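Local atomic coordinates of ochratoxinase (Aspergillus niger, PDB entry 4C65), a protein that uses zinc to hydrolyse ochratoxin A into ochratoxin alpha and phenylalanine, and acts as a carboxypeptidase that releases C-terminal aromatic residues. Residues A12-P17 and P22-A27; E226-I231 and I252-K257; H247-I252 and E271-L276; E292-S297 and A312-H317; Q348-R353 and L359-A364. All coordinates share one frame; numbering follows the deposited sequence.

Contact 1 (A12-P17 and P22-A27); sequences AGLLIP and PLRNAA
Leu15 and Leu23 pair near the turn of a beta hairpin formed by strands 7-15 and 26-31. The hairpin belongs to a mixed sheet that also takes in strands from near the C-terminal end, consistent with the small beta-sandwich domain of amidohydrolases. Five backbone hydrogen bonds join the strands. Leu15 and Leu23 form an antiparallel hydrogen-bonded pair, with Leu15 N 2.7 Å from Leu23 O and the return bond from Leu23 N to Leu15 O. Ala12 and Ala26 form a second such pair. Between them both chains turn a corner, at 13-14 and at 24-25, and the Asn25 N to Gly13 O bond ties the corners together at 2.9 Å. Leu14 and Arg24 make the non-hydrogen-bonded pair.

Apolar contacts lie on two faces. Ala12, Leu15, Leu23 and Ala26 share one, where Leu15 also packs on Leu61 of strand 60-67. On the face of Leu14 and Arg24, Leu14 lies alongside Pro22, and its CD1 is 3.8 Å from Pro22 CB. The tightest apolar approach is on the Leu15 face: Leu15 CB stands 3.7 Å from Ala26 CB.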
# COMPACT_ATOMS: atom_id res chain seq x y z
N ALA A 12 44.60 46.63 2.32
CA ALA A 12 43.39 47.18 2.92
C ALA A 12 43.66 48.38 3.79
O ALA A 12 44.47 48.30 4.71
CB ALA A 12 42.67 46.10 3.73
N GLY A 13 42.95 49.48 3.54
CA GLY A 13 43.00 50.65 4.42
C GLY A 13 42.66 50.27 5.86
O GLY A 13 43.32 50.69 6.80
N LEU A 14 41.62 49.45 6.01
CA LEU A 14 41.22 48.90 7.30
C LEU A 14 40.93 47.41 7.14
O LEU A 14 40.17 47.01 6.25
CB LEU A 14 39.97 49.62 7.79
CG LEU A 14 39.42 49.21 9.15
CD1 LEU A 14 40.33 49.70 10.27
CD2 LEU A 14 38.01 49.75 9.32
N LEU A 15 41.50 46.59 8.01
CA LEU A 15 41.27 45.15 7.99
C LEU A 15 40.61 44.71 9.29
O LEU A 15 41.19 44.87 10.35
CB LEU A 15 42.56 44.38 7.74
CG LEU A 15 42.42 42.87 7.50
CD1 LEU A 15 43.43 42.37 6.48
CD2 LEU A 15 42.56 42.07 8.79
N ILE A 16 39.39 44.17 9.17
CA ILE A 16 38.62 43.69 10.30
C ILE A 16 38.75 42.17 10.31
O ILE A 16 38.18 41.49 9.46
CB ILE A 16 37.14 44.14 10.18
CG1 ILE A 16 37.06 45.67 10.10
CG2 ILE A 16 36.34 43.64 11.38
CD1 ILE A 16 35.79 46.21 9.50
N PRO A 17 39.56 41.64 11.25
CA PRO A 17 39.86 40.22 11.19
C PRO A 17 38.70 39.30 11.56
O PRO A 17 38.73 38.11 11.22
CB PRO A 17 41.04 40.09 12.16
CG PRO A 17 40.78 41.13 13.18
CD PRO A 17 40.22 42.28 12.39
N PRO A 22 40.71 45.65 14.67
CA PRO A 22 41.01 45.98 13.30
C PRO A 22 42.42 46.55 13.12
O PRO A 22 42.95 47.17 14.02
CB PRO A 22 39.97 47.04 12.92
CG PRO A 22 39.16 47.32 14.12
CD PRO A 22 39.49 46.31 15.16
N LEU A 23 42.99 46.32 11.94
CA LEU A 23 44.35 46.77 11.58
C LEU A 23 44.26 47.80 10.50
O LEU A 23 43.60 47.57 9.49
CB LEU A 23 45.18 45.66 10.94
CG LEU A 23 46.24 44.91 11.77
CD1 LEU A 23 46.67 43.54 11.26
CD2 LEU A 23 47.48 45.81 11.96
N ARG A 24 44.98 48.89 10.66
CA ARG A 24 45.08 49.89 9.62
C ARG A 24 46.22 49.59 8.67
O ARG A 24 47.26 49.08 9.08
CB ARG A 24 45.17 51.28 10.21
CG ARG A 24 43.81 51.83 10.52
CD ARG A 24 43.87 52.96 11.51
NE ARG A 24 42.57 53.24 12.11
CZ ARG A 24 42.42 54.09 13.13
NH1 ARG A 24 43.47 54.75 13.62
NH2 ARG A 24 41.21 54.30 13.65
N ASN A 25 46.03 49.92 7.40
CA ASN A 25 47.05 49.73 6.35
C ASN A 25 47.64 48.35 6.37
O ASN A 25 48.84 48.15 6.56
CB ASN A 25 48.16 50.78 6.47
CG ASN A 25 47.62 52.19 6.37
OD1 ASN A 25 46.96 52.54 5.40
ND2 ASN A 25 47.87 52.99 7.39
N ALA A 26 46.76 47.39 6.17
CA ALA A 26 47.10 46.00 6.30
C ALA A 26 47.14 45.35 4.94
O ALA A 26 46.86 46.00 3.91
CB ALA A 26 46.08 45.33 7.18
N ALA A 27 47.50 44.07 4.94
CA ALA A 27 47.48 43.28 3.74
C ALA A 27 47.09 41.86 4.08
O ALA A 27 47.36 41.37 5.18
CB ALA A 27 48.83 43.31 3.07

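Contact 2 (E226-I231 and I252-K257); sequences EELKVI and IMAAIK
Leu228 reaches from helix 225-237 to Ala254 on helix 249-258, and one methyl does the touching. Leu228 CD1 lies 4.0 Å from Ala254 CB. It is 3.9 Å from Ala254 O, so the methyl rests against both the side chain and the backbone of this residue. Ala255 is brushed more lightly, with its N 4.4 Å from Leu228 CD1. No hydrogen bond crosses the contact, and the buried area is small, 82 Å².

The leucine is aimed by its torsions. CG is anti to the carbonyl carbon (chi1 -71°), and chi2 near 173° carries the branch out from its own helix. The alanines leave room for a close approach of the backbones: Leu228 CA and Ala255 CA are 7.1 Å apart. The CB of Ala255 points away from helix 225-237; its side chain touches Ala244 and Val246 of strand 242-246.

Further out, Phe223 also packs on Leu228. Val230 and Ile231 pack on helix 185-198. Glu227 bonds to Ser224 and to the backbone N of Gly184. Glu226 and Glu227 also form salt bridges with Arg189 and Arg193 of a neighbouring subunit, so this helix takes part in the octamer interface. The side chain of Ala255 is about 9 Å from that of zinc ligand His245. Two helices that follow successive parallel strands, 203-206 and 242-246, and lie next to each other outside them are characteristic of the TIM-barrel domain of the amidohydrolase superfamily.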
# COMPACT_ATOMS: atom_id res chain seq x y z
N GLU A 226 13.45 11.96 26.04
CA GLU A 226 13.99 10.71 25.49
C GLU A 226 14.29 10.85 23.96
O GLU A 226 15.34 10.44 23.49
CB GLU A 226 13.02 9.55 25.70
CG GLU A 226 12.60 9.26 27.14
CD GLU A 226 11.37 10.06 27.62
OE1 GLU A 226 11.39 11.31 27.62
OE2 GLU A 226 10.36 9.40 27.98
N GLU A 227 13.36 11.42 23.21
CA GLU A 227 13.58 11.62 21.79
C GLU A 227 14.71 12.62 21.53
O GLU A 227 15.57 12.37 20.69
CB GLU A 227 12.31 12.12 21.10
CG GLU A 227 11.26 11.04 20.91
CD GLU A 227 9.88 11.62 20.77
OE1 GLU A 227 9.39 12.17 21.78
OE2 GLU A 227 9.27 11.53 19.67
N LEU A 228 14.71 13.73 22.27
CA LEU A 228 15.72 14.75 22.07
C LEU A 228 17.13 14.22 22.32
O LEU A 228 18.05 14.52 21.59
CB LEU A 228 15.45 15.99 22.93
CG LEU A 228 14.26 16.88 22.57
CD1 LEU A 228 14.07 17.95 23.63
CD2 LEU A 228 14.47 17.51 21.20
N LYS A 229 17.29 13.41 23.35
CA LYS A 229 18.59 12.84 23.67
C LYS A 229 19.08 11.93 22.53
O LYS A 229 20.23 11.97 22.15
CB LYS A 229 18.51 12.07 24.98
CG LYS A 229 19.81 11.42 25.44
CD LYS A 229 19.60 10.77 26.79
CE LYS A 229 20.86 10.10 27.34
NZ LYS A 229 20.82 8.59 27.26
N VAL A 230 18.19 11.07 22.05
CA VAL A 230 18.50 10.19 20.93
C VAL A 230 18.87 10.99 19.68
O VAL A 230 19.89 10.75 19.06
CB VAL A 230 17.34 9.20 20.66
CG1 VAL A 230 17.47 8.53 19.31
CG2 VAL A 230 17.30 8.17 21.76
N ILE A 231 18.08 12.00 19.36
CA ILE A 231 18.42 12.88 18.27
C ILE A 231 19.84 13.47 18.41
O ILE A 231 20.62 13.45 17.45
CB ILE A 231 17.41 14.02 18.11
CG1 ILE A 231 16.10 13.44 17.55
CG2 ILE A 231 17.93 15.07 17.14
CD1 ILE A 231 14.92 14.36 17.71
N ILE A 252 13.53 25.48 25.95
CA ILE A 252 14.94 25.86 26.09
C ILE A 252 15.68 24.88 26.99
O ILE A 252 16.71 24.35 26.62
CB ILE A 252 15.12 27.27 26.67
CG1 ILE A 252 14.54 28.32 25.72
CG2 ILE A 252 16.59 27.57 26.90
CD1 ILE A 252 14.50 29.73 26.30
N MET A 253 15.13 24.62 28.17
CA MET A 253 15.78 23.74 29.14
C MET A 253 15.83 22.29 28.66
O MET A 253 16.83 21.61 28.88
CB MET A 253 15.09 23.83 30.50
CG MET A 253 15.17 25.21 31.14
SD MET A 253 16.86 25.70 31.53
CE MET A 253 17.06 24.77 33.04
N ALA A 254 14.79 21.83 28.02
CA ALA A 254 14.80 20.46 27.52
C ALA A 254 15.87 20.31 26.43
O ALA A 254 16.55 19.28 26.36
CB ALA A 254 13.43 20.06 27.01
N ALA A 255 16.02 21.33 25.59
CA ALA A 255 17.01 21.27 24.51
C ALA A 255 18.41 21.26 25.09
O ALA A 255 19.28 20.54 24.62
CB ALA A 255 16.83 22.43 23.57
N ILE A 256 18.63 22.04 26.14
CA ILE A 256 19.95 22.12 26.78
C ILE A 256 20.32 20.80 27.47
O ILE A 256 21.39 20.25 27.23
CB ILE A 256 19.99 23.28 27.79
CG1 ILE A 256 19.97 24.61 27.02
CG2 ILE A 256 21.20 23.17 28.71
CD1 ILE A 256 19.89 25.84 27.90
N LYS A 257 19.40 20.30 28.27
CA LYS A 257 19.54 18.99 28.91
C LYS A 257 19.85 17.87 27.93
O LYS A 257 20.70 17.05 28.21
CB LYS A 257 18.25 18.68 29.63
CG LYS A 257 18.27 17.65 30.69
CD LYS A 257 16.85 17.41 31.23
CE LYS A 257 16.62 16.08 31.98
NZ LYS A 257 17.85 15.47 32.54

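Contact 3 (H247-I252 and E271-L276); sequences HGKAGI and EEVWEL
Lys249 and Glu272 both turn CG anti to the backbone N, and both chains run extended from there. With chi1 at -164°, the lysine stretches from the first turn of helix 249-258 to the first turn of helix 271-280. The two side chains cross at about a right angle. Lys249 NZ and Glu272 OE1 form a salt bridge of 2.9 Å. The ammonium does not lie in the carboxylate plane but meets OE1 from above it, 41° out. The stronger partner of Lys249 NZ is Asp270, in a salt bridge just before helix 271-280; Glu272 shares the ammonium. Two acids therefore grip one ammonium on the more exposed side of the contact. Asp270 also accepts from Val273 N, which links the polar side to the apolar part.

That apolar part is buried. Ile252 CG2 stands 3.7 Å from Val273 CG1 and 3.9 Å from Val273 CG2, so one methyl faces both branches of the valine. These side chains also cross at about a right angle. The last methylene of the lysine lies nearby, with Lys249 CE 4.3 Å from Val273 CG2.

Gly248 holds the N-cap position of helix 249-258. Just before it, the ring of His247 stacks on that of His265 and meets that of His245 at about 90°; both histidines bind zinc. The side chain of Ile252 is about 8 Å from that of His265. Adjacent outer helices, each following a strand whose end region supplies a zinc-binding histidine, are the pattern of the amidohydrolase TIM barrel.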
# COMPACT_ATOMS: atom_id res chain seq x y z
N HIS A 247 11.37 28.68 22.15
CA HIS A 247 10.87 29.96 22.63
C HIS A 247 10.72 29.88 24.14
O HIS A 247 11.51 30.48 24.89
CB HIS A 247 9.53 30.31 21.96
CG HIS A 247 9.68 30.75 20.53
ND1 HIS A 247 10.28 31.93 20.17
CD2 HIS A 247 9.31 30.16 19.37
CE1 HIS A 247 10.30 32.05 18.86
NE2 HIS A 247 9.70 30.99 18.35
N GLY A 248 9.72 29.14 24.61
CA GLY A 248 9.46 29.03 26.03
C GLY A 248 10.61 28.39 26.78
O GLY A 248 11.35 27.59 26.22
N LYS A 249 10.75 28.74 28.06
CA LYS A 249 11.81 28.18 28.89
C LYS A 249 11.76 26.63 29.00
O LYS A 249 12.81 25.98 28.99
CB LYS A 249 11.78 28.80 30.28
CG LYS A 249 13.07 28.55 31.02
CD LYS A 249 13.21 29.37 32.29
CE LYS A 249 14.37 28.80 33.10
NZ LYS A 249 14.64 29.63 34.29
N ALA A 250 10.56 26.05 29.08
CA ALA A 250 10.42 24.57 29.09
C ALA A 250 11.20 23.94 27.92
O ALA A 250 11.96 22.98 28.11
CB ALA A 250 8.96 24.16 29.02
N GLY A 251 10.99 24.47 26.72
CA GLY A 251 11.67 23.98 25.54
C GLY A 251 13.16 24.27 25.54
O GLY A 251 13.96 23.39 25.19
N ILE A 252 13.53 25.48 25.95
CA ILE A 252 14.94 25.86 26.09
C ILE A 252 15.68 24.88 26.99
O ILE A 252 16.71 24.35 26.62
CB ILE A 252 15.12 27.27 26.67
CG1 ILE A 252 14.54 28.32 25.72
CG2 ILE A 252 16.59 27.57 26.90
CD1 ILE A 252 14.50 29.73 26.30
N GLU A 271 18.41 34.54 33.27
CA GLU A 271 19.73 34.38 33.85
C GLU A 271 20.18 32.92 33.91
O GLU A 271 21.31 32.62 33.55
CB GLU A 271 19.82 35.03 35.22
CG GLU A 271 21.26 35.06 35.70
CD GLU A 271 21.50 35.67 37.08
OE1 GLU A 271 20.67 36.41 37.66
OE2 GLU A 271 22.60 35.39 37.63
N GLU A 272 19.30 32.03 34.35
CA GLU A 272 19.63 30.62 34.44
C GLU A 272 20.07 30.03 33.09
O GLU A 272 21.06 29.30 33.03
CB GLU A 272 18.44 29.83 35.00
CG GLU A 272 18.61 28.32 34.93
CD GLU A 272 17.52 27.55 35.65
OE1 GLU A 272 16.46 28.14 35.99
OE2 GLU A 272 17.72 26.34 35.88
N VAL A 273 19.33 30.36 32.02
CA VAL A 273 19.65 29.94 30.65
C VAL A 273 21.01 30.47 30.17
O VAL A 273 21.81 29.72 29.61
CB VAL A 273 18.58 30.41 29.66
CG1 VAL A 273 18.97 30.06 28.24
CG2 VAL A 273 17.23 29.77 30.00
N TRP A 274 21.27 31.76 30.38
CA TRP A 274 22.52 32.36 29.93
C TRP A 274 23.72 31.65 30.55
O TRP A 274 24.66 31.27 29.84
CB TRP A 274 22.58 33.86 30.24
CG TRP A 274 21.38 34.65 29.77
CD1 TRP A 274 20.66 34.44 28.64
CD2 TRP A 274 20.77 35.77 30.43
NE1 TRP A 274 19.64 35.36 28.54
CE2 TRP A 274 19.69 36.19 29.63
CE3 TRP A 274 21.03 36.45 31.62
CZ2 TRP A 274 18.85 37.24 29.99
CZ3 TRP A 274 20.21 37.53 31.97
CH2 TRP A 274 19.14 37.91 31.16
N GLU A 275 23.67 31.44 31.86
CA GLU A 275 24.74 30.74 32.56
C GLU A 275 24.94 29.32 32.05
O GLU A 275 26.07 28.90 31.83
CB GLU A 275 24.47 30.71 34.08
CG GLU A 275 24.63 32.07 34.73
CD GLU A 275 25.90 32.77 34.27
OE1 GLU A 275 26.98 32.14 34.39
OE2 GLU A 275 25.82 33.92 33.76
N LEU A 276 23.84 28.59 31.87
CA LEU A 276 23.91 27.24 31.33
C LEU A 276 24.55 27.24 29.95
O LEU A 276 25.34 26.34 29.63
CB LEU A 276 22.53 26.57 31.25
CG LEU A 276 22.04 25.89 32.52
CD1 LEU A 276 20.59 25.45 32.36
CD2 LEU A 276 22.90 24.68 32.87

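Contact 4 (E292-S297 and A312-H317); sequences EIFLAS and ALADSH
Leu295 and Phe294 of helix 288-297 close on a single methyl, Ala314 CB of helix 304-327. This is the tight part. The fork of Leu295 straddles the methyl: Leu295 CD2 is 3.9 Å and Leu295 CD1 4.0 Å from Ala314 CB. Leu295 CG is almost as near. The ring of Phe294 comes obliquely, with CE1 4.1 Å from Ala314 CB. Phe294 CG lies between the backbone N and the carbonyl carbon (chi1 74°), the crowded position, and this swings the ring toward helix 304-327. Ile291, one turn before Leu295, also packs on Ala314.

The rest is looser. Leu313 CD2 stays 4.8 Å from Phe294 CZ. Ala312 and Asp315 are exposed, as are Ile293 and Ala296. No hydrogen bond crosses between the segments. On helix 304-327 itself, Ser316 OG bonds to Ala312 O at 3.0 Å. Ser316 N reaches the same oxygen from the opposite face of its plane.

Polar links fix the helices nearby. Arg288 hydrogen-bonds to Ala314 O and His317 ND1 and forms a salt bridge with Glu292. His317 NE2 bonds to Ala286 O, just after strand 283-285. Helix 288-297 packs against helix 304-327 and also meets helix 344-354, through the Glu292-Arg353 salt bridge.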
# COMPACT_ATOMS: atom_id res chain seq x y z
N GLU A 292 11.00 41.48 14.42
CA GLU A 292 10.86 42.85 13.98
C GLU A 292 9.88 42.96 12.83
O GLU A 292 9.19 43.96 12.71
CB GLU A 292 12.22 43.44 13.59
CG GLU A 292 13.18 43.67 14.76
CD GLU A 292 12.68 44.72 15.75
OE1 GLU A 292 11.89 45.60 15.36
OE2 GLU A 292 13.08 44.65 16.92
N ILE A 293 9.80 41.93 12.00
CA ILE A 293 8.84 41.93 10.89
C ILE A 293 7.40 42.03 11.37
O ILE A 293 6.65 42.89 10.90
CB ILE A 293 9.00 40.68 9.99
CG1 ILE A 293 10.26 40.83 9.14
CG2 ILE A 293 7.78 40.48 9.09
CD1 ILE A 293 10.72 39.53 8.52
N PHE A 294 7.01 41.19 12.32
CA PHE A 294 5.62 41.21 12.79
C PHE A 294 5.35 42.44 13.69
O PHE A 294 4.20 42.89 13.80
CB PHE A 294 5.18 39.85 13.39
CG PHE A 294 5.76 39.53 14.76
CD1 PHE A 294 5.53 40.37 15.86
CD2 PHE A 294 6.48 38.34 14.96
CE1 PHE A 294 6.05 40.06 17.12
CE2 PHE A 294 7.00 38.03 16.22
CZ PHE A 294 6.78 38.89 17.30
N LEU A 295 6.39 42.97 14.35
CA LEU A 295 6.23 44.22 15.10
C LEU A 295 5.91 45.36 14.14
O LEU A 295 5.13 46.25 14.47
CB LEU A 295 7.48 44.56 15.92
CG LEU A 295 7.68 43.82 17.24
CD1 LEU A 295 9.00 44.23 17.87
CD2 LEU A 295 6.54 44.07 18.20
N ALA A 296 6.50 45.32 12.95
CA ALA A 296 6.22 46.31 11.91
C ALA A 296 4.81 46.13 11.34
O ALA A 296 4.19 47.10 10.91
CB ALA A 296 7.25 46.25 10.81
N SER A 297 4.30 44.90 11.36
CA SER A 297 2.91 44.61 10.95
C SER A 297 1.85 45.27 11.81
O SER A 297 0.81 45.67 11.31
CB SER A 297 2.68 43.10 10.97
OG SER A 297 3.26 42.56 9.85
N ALA A 312 4.21 40.76 23.88
CA ALA A 312 4.77 40.24 25.12
C ALA A 312 5.97 39.37 24.80
O ALA A 312 7.00 39.46 25.46
CB ALA A 312 3.72 39.44 25.88
N LEU A 313 5.81 38.50 23.80
CA LEU A 313 6.90 37.62 23.37
C LEU A 313 8.06 38.41 22.76
O LEU A 313 9.20 38.14 23.05
CB LEU A 313 6.39 36.57 22.37
CG LEU A 313 7.38 35.48 21.94
CD1 LEU A 313 6.63 34.22 21.56
CD2 LEU A 313 8.29 35.94 20.79
N ALA A 314 7.74 39.40 21.93
CA ALA A 314 8.75 40.31 21.37
C ALA A 314 9.56 41.00 22.47
O ALA A 314 10.77 41.05 22.38
CB ALA A 314 8.09 41.35 20.47
N ASP A 315 8.90 41.46 23.53
CA ASP A 315 9.58 42.07 24.68
C ASP A 315 10.47 41.09 25.43
O ASP A 315 11.63 41.41 25.70
CB ASP A 315 8.59 42.66 25.68
CG ASP A 315 7.81 43.80 25.09
OD1 ASP A 315 8.15 44.20 23.98
OD2 ASP A 315 6.80 44.24 25.65
N SER A 316 9.95 39.91 25.76
CA SER A 316 10.76 38.87 26.38
C SER A 316 11.96 38.53 25.52
O SER A 316 13.07 38.42 26.02
CB SER A 316 9.96 37.60 26.58
OG SER A 316 8.76 37.90 27.26
N HIS A 317 11.71 38.36 24.22
CA HIS A 317 12.77 38.03 23.27
C HIS A 317 13.87 39.09 23.28
O HIS A 317 15.05 38.76 23.25
CB HIS A 317 12.19 37.87 21.86
CG HIS A 317 13.21 37.52 20.82
ND1 HIS A 317 13.96 38.47 20.17
CD2 HIS A 317 13.60 36.33 20.33
CE1 HIS A 317 14.78 37.88 19.33
NE2 HIS A 317 14.59 36.58 19.40

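Contact 5 (Q348-R353 and L359-A364); sequences QFAVER and LEAIKA
Ala350 and Ala361 meet where two consecutive short helices, 344-354 and 358-365, fold against each other after strand 331-332, the last strand of the parallel barrel sheet. The contact is buried and apolar. Ala350 CB faces Ala361 CB at 4.0 Å. With small side chains on both sides the backbones come close, and the two CA atoms, of Ala350 and Ala361, are 5.8 Å apart. Val351 completes the group: its CG2 lies 3.9 Å from Ala361 CB. CG1 of the valine is anti to the backbone N (chi1 174°), which leaves CG2 beside that N and against the alanine. One methyl of helix 358-365 therefore meets two successive residues of helix 344-354.

Helix 344-354 widens into a pi-type turn at 350-353. A backbone bond between Ala350 and Met356 ties it to the link that leads to helix 358-365. Away from the contact, Gln348 NE2 makes a weak bond to Glu352 OE1.

Phe349 and Arg353 pack on helix 288-297, and Ala350 also touches Tyr321 of helix 304-327. On the other side of the pair, Ala364 shares a backbone bond with Leu333, just after strand 331-332.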
# COMPACT_ATOMS: atom_id res chain seq x y z
N GLN A 348 22.22 45.09 11.96
CA GLN A 348 21.62 46.30 12.49
C GLN A 348 20.92 46.03 13.83
O GLN A 348 21.12 46.76 14.79
CB GLN A 348 20.62 46.85 11.49
CG GLN A 348 19.85 48.02 12.03
CD GLN A 348 18.96 48.68 10.99
OE1 GLN A 348 19.24 48.69 9.80
NE2 GLN A 348 17.92 49.33 11.47
N PHE A 349 20.16 44.95 13.90
CA PHE A 349 19.44 44.64 15.11
C PHE A 349 20.35 44.18 16.22
O PHE A 349 20.08 44.46 17.38
CB PHE A 349 18.33 43.61 14.86
CG PHE A 349 17.28 44.07 13.87
CD1 PHE A 349 16.76 45.35 13.94
CD2 PHE A 349 16.81 43.20 12.89
CE1 PHE A 349 15.80 45.76 13.04
CE2 PHE A 349 15.85 43.61 11.98
CZ PHE A 349 15.35 44.89 12.06
N ALA A 350 21.44 43.49 15.88
CA ALA A 350 22.44 43.13 16.88
C ALA A 350 22.97 44.36 17.62
O ALA A 350 23.16 44.35 18.84
CB ALA A 350 23.58 42.38 16.23
N VAL A 351 23.18 45.45 16.87
CA VAL A 351 23.65 46.70 17.44
C VAL A 351 22.51 47.45 18.12
O VAL A 351 22.56 47.73 19.31
CB VAL A 351 24.32 47.60 16.37
CG1 VAL A 351 24.68 48.97 16.94
CG2 VAL A 351 25.55 46.91 15.80
N GLU A 352 21.46 47.74 17.36
CA GLU A 352 20.41 48.67 17.80
C GLU A 352 19.37 48.09 18.75
O GLU A 352 18.71 48.83 19.45
CB GLU A 352 19.72 49.29 16.59
CG GLU A 352 20.67 50.13 15.74
CD GLU A 352 20.01 50.77 14.53
OE1 GLU A 352 18.78 50.68 14.38
OE2 GLU A 352 20.75 51.37 13.71
N ARG A 353 19.21 46.77 18.76
CA ARG A 353 18.32 46.10 19.69
C ARG A 353 19.10 45.34 20.76
O ARG A 353 18.78 45.40 21.94
CB ARG A 353 17.42 45.12 18.96
CG ARG A 353 16.40 45.73 18.04
CD ARG A 353 15.22 46.30 18.81
NE ARG A 353 14.65 47.46 18.12
CZ ARG A 353 13.36 47.83 18.06
NH1 ARG A 353 12.38 47.15 18.68
NH2 ARG A 353 13.03 48.93 17.36
N LEU A 359 31.61 46.16 16.07
CA LEU A 359 32.67 45.16 16.02
C LEU A 359 32.22 43.80 16.58
O LEU A 359 32.55 42.75 16.03
CB LEU A 359 33.91 45.66 16.77
CG LEU A 359 35.21 44.87 16.58
CD1 LEU A 359 35.65 44.88 15.13
CD2 LEU A 359 36.26 45.48 17.46
N GLU A 360 31.44 43.83 17.66
CA GLU A 360 30.87 42.59 18.22
C GLU A 360 29.84 41.97 17.29
O GLU A 360 29.79 40.74 17.15
CB GLU A 360 30.23 42.86 19.57
CG GLU A 360 31.23 43.05 20.70
CD GLU A 360 30.61 43.73 21.92
OE1 GLU A 360 29.42 44.10 21.92
OE2 GLU A 360 31.32 43.94 22.91
N ALA A 361 29.04 42.81 16.64
CA ALA A 361 28.06 42.34 15.67
C ALA A 361 28.72 41.60 14.53
O ALA A 361 28.27 40.53 14.13
CB ALA A 361 27.25 43.51 15.14
N ILE A 362 29.81 42.17 14.04
CA ILE A 362 30.58 41.53 12.97
C ILE A 362 31.18 40.21 13.41
O ILE A 362 31.18 39.25 12.65
CB ILE A 362 31.65 42.49 12.42
CG1 ILE A 362 30.96 43.57 11.56
CG2 ILE A 362 32.70 41.74 11.60
CD1 ILE A 362 31.86 44.70 11.12
N LYS A 363 31.64 40.15 14.66
CA LYS A 363 32.17 38.91 15.26
C LYS A 363 31.11 37.81 15.28
O LYS A 363 31.37 36.66 14.95
CB LYS A 363 32.64 39.22 16.68
CG LYS A 363 33.25 38.04 17.40
CD LYS A 363 33.44 38.22 18.88
CE LYS A 363 34.14 37.04 19.39
NZ LYS A 363 35.14 37.20 20.47
N ALA A 364 29.91 38.20 15.66
CA ALA A 364 28.77 37.28 15.70
C ALA A 364 28.36 36.79 14.29
O ALA A 364 27.77 35.72 14.17
CB ALA A 364 27.59 37.94 16.39

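In the fold
Contact 1 belongs to the mixed sheet; contacts 2 to 5 pair helices. Contact 1 relies mainly on backbone hydrogen bonds, whereas no hydrogen bond crosses contacts 2, 4 or 5. Contacts 2 and 5 are buried; contacts 2, 4 and 5 all rest on alanine methyls. Contacts 1, 3 and 4 are partly exposed, and contact 3 alone adds a salt bridge between its segments. Contacts 2 and 3 share helix 249-258 and Ile252, and Met253 packs on Glu272 and Leu276. Contacts 4 and 5 also touch where Phe349 packs on Glu292. Contact 5 also touches contact 1, where Leu359 and Ile362 meet Ile16, connecting the helices to the hairpin.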